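Local coordinates for protein CytC3 (Streptomyces, PDB 3GJA) that probably chlorinates an unactivated carbon of an aminoacyl group tethered to a carrier protein, as a nonheme iron halogenase of the phytanoyl-CoA dioxygenase family, at residues 39-42 / 43-47. Sequence-based numbering, arbitrary orientation.
Sequences RRWN and IIRRQ
The indole of Trp41 reaches forward over the next turn of its own helix and meets the side chains of Ile44 and Arg45, three and four residues on. Its CG stands anti to the backbone N (chi1 173°), a torsion that carries the six-membered ring over that turn. Arg45 comes up under one face of the ring: its CB sits 3.8 Å from the ring centroid, almost on the ring normal, in a CH-pi contact, and its CG follows at 3.6 Å from Trp41 CZ2. From there the arginine chain bends twice and leads its guanidinium away, with the plane of that group turned 70° from the indole; it is CB and CG, not the guanidinium, that pack on the ring. The guanidinium is tied back by a water that accepts from Arg45 NH2 and donates to Asn42 O at 2.7 Å.

Ile44 uses a different part of the ring. Its CG2 reaches the edge of the indole, near the ring plane, 3.8 Å from Trp41 CZ3, and the two side chains cross at about a right angle. In the backbone, Ile44 N donates to Arg40 O at 2.8 Å, and Arg45 N to Trp41 O at 2.9 Å.

Further out, Trp41 NE1 is hydrogen-bonded to Tyr252 OH and the ring meets Phe153, while Ile44 packs on Leu76 and Leu77. With an alanine here in place of Trp41, the Tyr252 hydroxyl would probably lose this partner and a gap open beside Phe153, Arg45 CB losing the ring face over it and Ile44 CG2 the edge it abuts. The pattern is the i to i+3 and i+4 packing of an amphipathic helix, here helix 34-49, whose buried side meets helix 75-82 through Ile44, and Phe153 and Tyr252 through Trp41, on the outside of a cupin-type beta fold.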
ATOM      1  N   ARG A  39      -1.892 -18.342   7.987  1.00 36.09           N
ATOM      2  CA  ARG A  39      -0.642 -19.056   8.201  1.00 37.57           C
ATOM      3  C   ARG A  39       0.540 -18.088   8.070  1.00 35.91           C
ATOM      4  O   ARG A  39       1.450 -18.096   8.895  1.00 37.08           O
ATOM      5  CB  ARG A  39      -0.498 -20.175   7.167  1.00 39.88           C
ATOM      6  CG  ARG A  39       0.280 -21.380   7.664  1.00 44.11           C
ATOM      7  CD  ARG A  39       0.861 -22.218   6.521  1.00 46.81           C
ATOM      8  NE  ARG A  39       2.151 -21.690   6.078  1.00 50.63           N
ATOM      9  CZ  ARG A  39       2.333 -20.994   4.964  1.00 49.04           C
ATOM     10  NH1 ARG A  39       1.307 -20.748   4.166  1.00 52.37           N
ATOM     11  NH2 ARG A  39       3.531 -20.528   4.659  1.00 49.58           N
ATOM     12  N   ARG A  40       0.517 -17.263   7.024  1.00 34.59           N
ATOM     13  CA  ARG A  40       1.583 -16.285   6.770  1.00 34.70           C
ATOM     14  C   ARG A  40       1.648 -15.215   7.853  1.00 34.35           C
ATOM     15  O   ARG A  40       2.718 -14.899   8.372  1.00 34.43           O
ATOM     16  CB  ARG A  40       1.363 -15.608   5.411  1.00 34.84           C
ATOM     17  CG  ARG A  40       1.671 -16.496   4.230  1.00 37.46           C
ATOM     18  CD  ARG A  40       1.117 -15.953   2.927  1.00 40.59           C
ATOM     19  NE  ARG A  40       1.567 -16.783   1.814  1.00 46.09           N
ATOM     20  CZ  ARG A  40       2.665 -16.548   1.101  1.00 47.05           C
ATOM     21  NH1 ARG A  40       3.423 -15.491   1.373  1.00 45.76           N
ATOM     22  NH2 ARG A  40       3.021 -17.387   0.136  1.00 48.46           N
ATOM     23  N   TRP A  41       0.492 -14.654   8.186  1.00 33.86           N
ATOM     24  CA  TRP A  41       0.416 -13.619   9.204  1.00 34.31           C
ATOM     25  C   TRP A  41       0.907 -14.148  10.543  1.00 34.87           C
ATOM     26  O   TRP A  41       1.485 -13.399  11.334  1.00 34.81           O
ATOM     27  CB  TRP A  41      -1.022 -13.115   9.332  1.00 34.58           C
ATOM     28  CG  TRP A  41      -1.252 -12.157  10.459  1.00 34.64           C
ATOM     29  CD1 TRP A  41      -2.284 -12.190  11.352  1.00 35.94           C
ATOM     30  CD2 TRP A  41      -0.448 -11.022  10.815  1.00 34.36           C
ATOM     31  NE1 TRP A  41      -2.175 -11.149  12.244  1.00 35.18           N
ATOM     32  CE2 TRP A  41      -1.059 -10.417  11.942  1.00 35.41           C
ATOM     33  CE3 TRP A  41       0.725 -10.457  10.295  1.00 33.95           C
ATOM     34  CZ2 TRP A  41      -0.533  -9.274  12.561  1.00 33.75           C
ATOM     35  CZ3 TRP A  41       1.250  -9.313  10.912  1.00 31.90           C
ATOM     36  CH2 TRP A  41       0.617  -8.737  12.035  1.00 31.33           C
ATOM     37  N   ASN A  42       0.674 -15.434  10.804  1.00 34.57           N
ATOM     38  CA  ASN A  42       1.115 -16.020  12.066  1.00 35.12           C
ATOM     39  C   ASN A  42       2.634 -15.925  12.140  1.00 34.10           C
ATOM     40  O   ASN A  42       3.206 -15.678  13.200  1.00 36.01           O
ATOM     41  CB  ASN A  42       0.670 -17.488  12.191  1.00 34.35           C
ATOM     42  CG  ASN A  42      -0.828 -17.636  12.436  1.00 39.71           C
ATOM     43  OD1 ASN A  42      -1.472 -16.746  12.996  1.00 38.69           O
ATOM     44  ND2 ASN A  42      -1.383 -18.777  12.037  1.00 39.88           N
ATOM     45  N   ILE A  43       3.289 -16.117  11.006  1.00 34.47           N
ATOM     46  CA  ILE A  43       4.742 -16.039  10.973  1.00 34.76           C
ATOM     47  C   ILE A  43       5.188 -14.579  10.999  1.00 33.24           C
ATOM     48  O   ILE A  43       5.961 -14.173  11.871  1.00 33.90           O
ATOM     49  CB  ILE A  43       5.299 -16.757   9.715  1.00 33.83           C
ATOM     50  CG1 ILE A  43       4.943 -18.249   9.785  1.00 33.03           C
ATOM     51  CG2 ILE A  43       6.811 -16.580   9.630  1.00 37.64           C
ATOM     52  CD1 ILE A  43       5.201 -19.028   8.520  1.00 29.59           C
ATOM     53  N   ILE A  44       4.669 -13.798  10.054  1.00 33.21           N
ATOM     54  CA  ILE A  44       4.996 -12.377   9.919  1.00 33.20           C
ATOM     55  C   ILE A  44       4.907 -11.592  11.226  1.00 34.25           C
ATOM     56  O   ILE A  44       5.780 -10.778  11.536  1.00 33.07           O
ATOM     57  CB  ILE A  44       4.053 -11.692   8.893  1.00 33.67           C
ATOM     58  CG1 ILE A  44       4.229 -12.331   7.517  1.00 32.44           C
ATOM     59  CG2 ILE A  44       4.320 -10.181   8.846  1.00 31.03           C
ATOM     60  CD1 ILE A  44       3.213 -11.854   6.483  1.00 31.96           C
ATOM     61  N   ARG A  45       3.843 -11.837  11.985  1.00 35.08           N
ATOM     62  CA  ARG A  45       3.622 -11.133  13.242  1.00 36.40           C
ATOM     63  C   ARG A  45       4.830 -11.277  14.166  1.00 37.29           C
ATOM     64  O   ARG A  45       5.273 -10.300  14.775  1.00 37.93           O
ATOM     65  CB  ARG A  45       2.347 -11.660  13.912  1.00 36.42           C
ATOM     66  CG  ARG A  45       1.713 -10.710  14.921  1.00 37.82           C
ATOM     67  CD  ARG A  45       2.249 -10.936  16.329  1.00 41.39           C
ATOM     68  NE  ARG A  45       2.065 -12.324  16.754  1.00 39.79           N
ATOM     69  CZ  ARG A  45       2.505 -12.807  17.909  1.00 40.14           C
ATOM     70  NH1 ARG A  45       3.146 -12.015  18.762  1.00 38.90           N
ATOM     71  NH2 ARG A  45       2.341 -14.091  18.194  1.00 39.79           N
ATOM     72  N   ARG A  46       5.375 -12.486  14.264  1.00 37.68           N
ATOM     73  CA  ARG A  46       6.540 -12.702  15.112  1.00 39.14           C
ATOM     74  C   ARG A  46       7.770 -12.055  14.497  1.00 38.26           C
ATOM     75  O   ARG A  46       8.577 -11.450  15.197  1.00 39.24           O
ATOM     76  CB  ARG A  46       6.834 -14.191  15.294  1.00 40.29           C
ATOM     77  CG  ARG A  46       5.783 -14.980  16.049  1.00 48.13           C
ATOM     78  CD  ARG A  46       6.402 -16.276  16.565  1.00 53.35           C
ATOM     79  NE  ARG A  46       7.265 -16.889  15.555  1.00 56.97           N
ATOM     80  CZ  ARG A  46       6.816 -17.526  14.477  1.00 57.48           C
ATOM     81  NH1 ARG A  46       5.510 -17.645  14.271  1.00 55.65           N
ATOM     82  NH2 ARG A  46       7.678 -18.019  13.595  1.00 58.27           N
ATOM     83  N   GLN A  47       7.912 -12.188  13.182  1.00 36.97           N
ATOM     84  CA  GLN A  47       9.066 -11.630  12.497  1.00 37.09           C
ATOM     85  C   GLN A  47       9.149 -10.109  12.547  1.00 37.50           C
ATOM     86  O   GLN A  47      10.238  -9.546  12.445  1.00 37.02           O
ATOM     87  CB  GLN A  47       9.105 -12.131  11.053  1.00 37.35           C
ATOM     88  CG  GLN A  47       9.616 -13.564  10.953  1.00 35.24           C
ATOM     89  CD  GLN A  47       9.449 -14.166   9.582  1.00 34.96           C
ATOM     90  OE1 GLN A  47      10.021 -15.217   9.283  1.00 36.92           O
ATOM     91  NE2 GLN A  47       8.659 -13.516   8.739  1.00 35.05           N
TER
HETATM   92  O   HOH W   1       1.793 -15.754  15.476  1.00 31.80           O